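Local coordinates for protein nicotinate phosphoribosyltransferase (Vibrio cholerae, PDB 4HL7) that probably catalyses the ATP-dependent synthesis of nicotinate beta-D-ribonucleotide from nicotinate and 5-phospho-alpha-D-ribose 1-diphosphate, a step of NAD(+) biosynthesis, at residues L55-G66 against H97-I108. Residues are numbered along the deposited sequence; the frame is centred on the assembly and turned at random.
Sequences LDAIRQEIAHLG and HFVPQEQVEMGI
Helix 55-64 runs almost antiparallel to strand 104-108, at 176°, with the two axes 10.0 Å apart at their closest. Leu55, Ile58 and Ile62 face the strand from the helix, and selenomethionine Met106 reaches across among them. Its CG sits between the backbone N and the carbonyl carbon (chi1 58°), and the chain bends at chi3, which turns the SE-CE bond along the helix toward Ile62. Leu55 CD1 packs on Met106 CG at 3.6 Å and also touches SE. The methyl CE meets Ile62 CD1 tip to tip, at 3.5 Å. Ile58 adds a looser contact from CG2 to SE. The other Leu55 methyl, CD2, lies against Ile108 CG1 at 3.7 Å. Arg59 extends along the exposed border, where Leu55 CD1 lies over the centre of one guanidinium face. Ile62 CG2 meets Val104 CG1 obliquely. Ahead of the strand, the Pro100 ring packs on the backbone of Ile62 and Gly66: CG approaches Ile62 O and CD comes 3.7 Å from Gly66 CA. Phe98 presents its edge to Leu65, with CD2 3.6 Å from Leu65 O, near the ring plane. A water bridges the same carbonyl, at 2.7 Å from Leu65 O, to Phe98 N. The Phe98 ring also stacks on Tyr131, whose hydroxyl binds Gln103 OE1. The same oxygen also accepts the N-H of Val99, which links the N-cap residue to the far end of short helix 100-103. Strand 104-109 is an outermost strand of the antiparallel sheet, and the helix covers one of its faces within the N-terminal region of the enzyme. No direct hydrogen bond joins the two segments, so their direct contact is by van der Waals packing, largely of apolar side chains, supplemented by the water bridge at the Phe98 end.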
loop_
_atom_site.group_PDB
_atom_site.type_symbol
_atom_site.label_atom_id
_atom_site.label_comp_id
_atom_site.label_asym_id
_atom_site.label_seq_id
_atom_site.Cartn_x
_atom_site.Cartn_y
_atom_site.Cartn_z
ATOM N N LEU A 55 -14.831 5.783 -17.215
ATOM C CA LEU A 55 -15.341 4.444 -17.014
ATOM C C LEU A 55 -15.107 3.554 -18.255
ATOM O O LEU A 55 -14.682 2.430 -18.089
ATOM C CB LEU A 55 -16.801 4.527 -16.543
ATOM C CG LEU A 55 -17.656 3.334 -16.136
ATOM C CD1 LEU A 55 -16.956 2.488 -15.100
ATOM C CD2 LEU A 55 -19.017 3.810 -15.627
ATOM N N ASP A 56 -15.257 4.082 -19.489
ATOM C CA ASP A 56 -15.024 3.256 -20.724
ATOM C C ASP A 56 -13.622 2.643 -20.864
ATOM O O ASP A 56 -13.484 1.405 -21.051
ATOM C CB ASP A 56 -15.389 4.004 -22.019
ATOM C CG ASP A 56 -16.774 3.626 -22.567
ATOM O OD1 ASP A 56 -17.484 2.803 -21.947
ATOM O OD2 ASP A 56 -17.162 4.166 -23.629
ATOM N N ALA A 57 -12.585 3.486 -20.768
ATOM C CA ALA A 57 -11.202 3.005 -20.878
ATOM C C ALA A 57 -10.766 2.206 -19.657
ATOM O O ALA A 57 -9.968 1.269 -19.767
ATOM C CB ALA A 57 -10.219 4.154 -21.151
ATOM N N ILE A 58 -11.318 2.522 -18.503
ATOM C CA ILE A 58 -11.005 1.706 -17.357
ATOM C C ILE A 58 -11.538 0.286 -17.590
ATOM O O ILE A 58 -10.857 -0.689 -17.317
ATOM C CB ILE A 58 -11.564 2.306 -16.073
ATOM C CG1 ILE A 58 -10.810 3.591 -15.783
ATOM C CG2 ILE A 58 -11.440 1.323 -14.907
ATOM C CD1 ILE A 58 -11.425 4.421 -14.666
ATOM N N ARG A 59 -12.750 0.179 -18.148
ATOM C CA ARG A 59 -13.365 -1.147 -18.358
ATOM C C ARG A 59 -12.498 -1.952 -19.259
ATOM O O ARG A 59 -12.293 -3.141 -19.056
ATOM C CB ARG A 59 -14.694 -0.969 -19.044
ATOM C CG ARG A 59 -15.820 -1.710 -18.419
ATOM C CD ARG A 59 -17.070 -1.038 -18.934
ATOM N NE ARG A 59 -18.036 -0.949 -17.877
ATOM C CZ ARG A 59 -18.918 0.021 -17.778
ATOM N NH1 ARG A 59 -18.929 0.998 -18.671
ATOM N NH2 ARG A 59 -19.768 0.006 -16.770
ATOM N N GLN A 60 -11.970 -1.291 -20.281
ATOM C CA GLN A 60 -11.208 -1.987 -21.285
ATOM C C GLN A 60 -9.921 -2.535 -20.667
ATOM O O GLN A 60 -9.514 -3.660 -20.943
ATOM C CB GLN A 60 -10.923 -1.058 -22.462
ATOM C CG GLN A 60 -9.996 -1.654 -23.501
ATOM C CD GLN A 60 -9.834 -0.727 -24.684
ATOM O OE1 GLN A 60 -10.342 0.398 -24.672
ATOM N NE2 GLN A 60 -9.143 -1.194 -25.719
ATOM N N GLU A 61 -9.270 -1.703 -19.856
ATOM C CA GLU A 61 -8.017 -2.068 -19.210
ATOM C C GLU A 61 -8.202 -3.144 -18.223
ATOM O O GLU A 61 -7.335 -4.015 -18.114
ATOM C CB GLU A 61 -7.425 -0.855 -18.502
ATOM C CG GLU A 61 -7.091 0.216 -19.524
ATOM C CD GLU A 61 -5.994 -0.235 -20.469
ATOM O OE1 GLU A 61 -5.157 -1.080 -20.070
ATOM O OE2 GLU A 61 -5.945 0.275 -21.596
ATOM N N ILE A 62 -9.320 -3.088 -17.462
ATOM C CA ILE A 62 -9.582 -4.069 -16.418
ATOM C C ILE A 62 -9.854 -5.388 -17.104
ATOM O O ILE A 62 -9.259 -6.387 -16.778
ATOM C CB ILE A 62 -10.687 -3.631 -15.404
ATOM C CG1 ILE A 62 -10.170 -2.420 -14.595
ATOM C CG2 ILE A 62 -11.049 -4.776 -14.467
ATOM C CD1 ILE A 62 -11.012 -1.991 -13.404
ATOM N N ALA A 63 -10.642 -5.350 -18.179
ATOM C CA ALA A 63 -10.896 -6.567 -18.978
ATOM C C ALA A 63 -9.601 -7.171 -19.478
ATOM O O ALA A 63 -9.383 -8.392 -19.444
ATOM C CB ALA A 63 -11.838 -6.251 -20.160
ATOM N N HIS A 64 -8.720 -6.320 -19.947
ATOM C CA HIS A 64 -7.405 -6.746 -20.317
ATOM C C HIS A 64 -6.581 -7.509 -19.266
ATOM O O HIS A 64 -5.785 -8.383 -19.632
ATOM C CB HIS A 64 -6.660 -5.537 -20.828
ATOM C CG HIS A 64 -5.349 -5.880 -21.433
ATOM N ND1 HIS A 64 -5.244 -6.449 -22.676
ATOM C CD2 HIS A 64 -4.052 -5.776 -20.925
ATOM C CE1 HIS A 64 -3.944 -6.664 -22.943
ATOM N NE2 HIS A 64 -3.214 -6.257 -21.862
ATOM N N LEU A 65 -6.789 -7.246 -17.949
ATOM C CA LEU A 65 -6.137 -8.078 -16.921
ATOM C C LEU A 65 -6.374 -9.592 -17.121
ATOM O O LEU A 65 -5.540 -10.391 -16.698
ATOM C CB LEU A 65 -6.572 -7.673 -15.490
ATOM C CG LEU A 65 -6.224 -6.210 -15.155
ATOM C CD1 LEU A 65 -6.743 -5.899 -13.775
ATOM C CD2 LEU A 65 -4.719 -6.012 -15.282
ATOM N N GLY A 66 -7.557 -9.953 -17.657
ATOM C CA GLY A 66 -7.964 -11.331 -17.848
ATOM C C GLY A 66 -7.049 -12.034 -18.842
ATOM O O GLY A 66 -7.010 -13.252 -18.878
ATOM N N HIS A 97 -4.840 -17.093 -13.603
ATOM C CA HIS A 97 -5.261 -15.835 -14.183
ATOM C C HIS A 97 -6.529 -15.270 -13.577
ATOM O O HIS A 97 -7.266 -15.961 -12.861
ATOM C CB HIS A 97 -5.399 -15.970 -15.710
ATOM C CG HIS A 97 -6.456 -16.970 -16.151
ATOM N ND1 HIS A 97 -7.784 -16.714 -16.059
ATOM C CD2 HIS A 97 -6.336 -18.206 -16.796
ATOM C CE1 HIS A 97 -8.486 -17.758 -16.583
ATOM N NE2 HIS A 97 -7.591 -18.668 -17.031
ATOM N N PHE A 98 -6.750 -13.984 -13.817
ATOM C CA PHE A 98 -7.946 -13.283 -13.348
ATOM C C PHE A 98 -9.172 -13.680 -14.199
ATOM O O PHE A 98 -9.020 -14.053 -15.373
ATOM C CB PHE A 98 -7.724 -11.796 -13.512
ATOM C CG PHE A 98 -6.689 -11.193 -12.568
ATOM C CD1 PHE A 98 -6.882 -11.232 -11.207
ATOM C CD2 PHE A 98 -5.576 -10.497 -13.086
ATOM C CE1 PHE A 98 -5.987 -10.591 -10.331
ATOM C CE2 PHE A 98 -4.687 -9.834 -12.229
ATOM C CZ PHE A 98 -4.890 -9.923 -10.826
ATOM N N VAL A 99 -10.357 -13.602 -13.604
ATOM C CA VAL A 99 -11.626 -13.668 -14.365
ATOM C C VAL A 99 -12.440 -12.374 -14.125
ATOM O O VAL A 99 -13.421 -12.393 -13.353
ATOM C CB VAL A 99 -12.435 -14.919 -13.973
ATOM C CG1 VAL A 99 -13.565 -15.142 -15.009
ATOM C CG2 VAL A 99 -11.500 -16.147 -13.907
ATOM N N PRO A 100 -12.018 -11.242 -14.744
ATOM C CA PRO A 100 -12.619 -9.962 -14.300
ATOM C C PRO A 100 -14.110 -9.860 -14.568
ATOM O O PRO A 100 -14.804 -9.177 -13.814
ATOM C CB PRO A 100 -11.872 -8.891 -15.095
ATOM C CG PRO A 100 -10.860 -9.569 -15.904
ATOM C CD PRO A 100 -10.909 -11.046 -15.692
ATOM N N GLN A 101 -14.629 -10.556 -15.585
ATOM C CA GLN A 101 -16.067 -10.453 -15.831
ATOM C C GLN A 101 -16.887 -11.133 -14.723
ATOM O O GLN A 101 -18.091 -10.875 -14.606
ATOM C CB GLN A 101 -16.450 -10.953 -17.254
ATOM C CG GLN A 101 -16.294 -12.436 -17.408
ATOM C CD GLN A 101 -14.863 -12.902 -17.705
ATOM O OE1 GLN A 101 -13.882 -12.191 -17.504
ATOM N NE2 GLN A 101 -14.757 -14.130 -18.179
ATOM N N GLU A 102 -16.236 -11.975 -13.905
ATOM C CA GLU A 102 -16.879 -12.580 -12.743
ATOM C C GLU A 102 -16.554 -11.816 -11.448
ATOM O O GLU A 102 -17.298 -11.903 -10.493
ATOM C CB GLU A 102 -16.422 -14.035 -12.547
ATOM C CG GLU A 102 -17.070 -15.038 -13.482
ATOM C CD GLU A 102 -18.586 -14.902 -13.509
ATOM O OE1 GLU A 102 -19.146 -14.631 -14.598
ATOM O OE2 GLU A 102 -19.206 -15.038 -12.434
ATOM N N GLN A 103 -15.406 -11.158 -11.413
ATOM C CA GLN A 103 -14.851 -10.643 -10.138
ATOM C C GLN A 103 -14.992 -9.148 -9.979
ATOM O O GLN A 103 -14.897 -8.634 -8.865
ATOM C CB GLN A 103 -13.373 -11.003 -10.060
ATOM C CG GLN A 103 -13.167 -12.508 -9.894
ATOM C CD GLN A 103 -11.765 -12.985 -10.276
ATOM O OE1 GLN A 103 -11.062 -12.391 -11.112
ATOM N NE2 GLN A 103 -11.359 -14.078 -9.667
ATOM N N VAL A 104 -15.151 -8.431 -11.083
ATOM C CA VAL A 104 -15.136 -6.973 -10.985
ATOM C C VAL A 104 -16.458 -6.399 -11.481
ATOM O O VAL A 104 -16.926 -6.782 -12.570
ATOM C CB VAL A 104 -13.932 -6.392 -11.747
ATOM C CG1 VAL A 104 -13.868 -4.850 -11.648
ATOM C CG2 VAL A 104 -12.655 -7.027 -11.219
ATOM N N GLU A 105 -17.065 -5.512 -10.679
ATOM C CA GLU A 105 -18.223 -4.693 -11.121
ATOM C C GLU A 105 -17.860 -3.236 -10.992
ATOM O O GLU A 105 -17.143 -2.848 -10.064
ATOM C CB GLU A 105 -19.430 -4.881 -10.228
ATOM C CG GLU A 105 -19.991 -6.266 -10.174
ATOM C CD GLU A 105 -21.376 -6.271 -9.546
ATOM O OE1 GLU A 105 -21.717 -5.334 -8.779
ATOM O OE2 GLU A 105 -22.119 -7.215 -9.817
HETATM N N MSE A 106 -18.387 -2.405 -11.866
HETATM C CA MSE A 106 -18.166 -0.981 -11.663
HETATM C C MSE A 106 -19.289 -0.203 -12.224
HETATM O O MSE A 106 -20.027 -0.701 -13.065
HETATM C CB MSE A 106 -16.871 -0.595 -12.323
HETATM C CG MSE A 106 -16.866 -0.913 -13.820
HETATM SE SE MSE A 106 -14.979 -0.583 -14.347
HETATM C CE MSE A 106 -14.333 -2.439 -14.440
ATOM N N GLY A 107 -19.445 1.017 -11.726
ATOM C CA GLY A 107 -20.523 1.919 -12.181
ATOM C C GLY A 107 -20.375 3.304 -11.571
ATOM O O GLY A 107 -19.443 3.577 -10.794
ATOM N N ILE A 108 -21.299 4.189 -11.925
ATOM C CA ILE A 108 -21.318 5.539 -11.377
ATOM C C ILE A 108 -22.402 5.587 -10.302
ATOM O O ILE A 108 -23.502 5.146 -10.531
ATOM C CB ILE A 108 -21.628 6.567 -12.494
ATOM C CG1 ILE A 108 -20.582 6.488 -13.618
ATOM C CG2 ILE A 108 -21.688 7.978 -11.933
ATOM C CD1 ILE A 108 -19.142 6.806 -13.201
HETATM O O HOH W 1 -4.916 -12.779 -15.731
#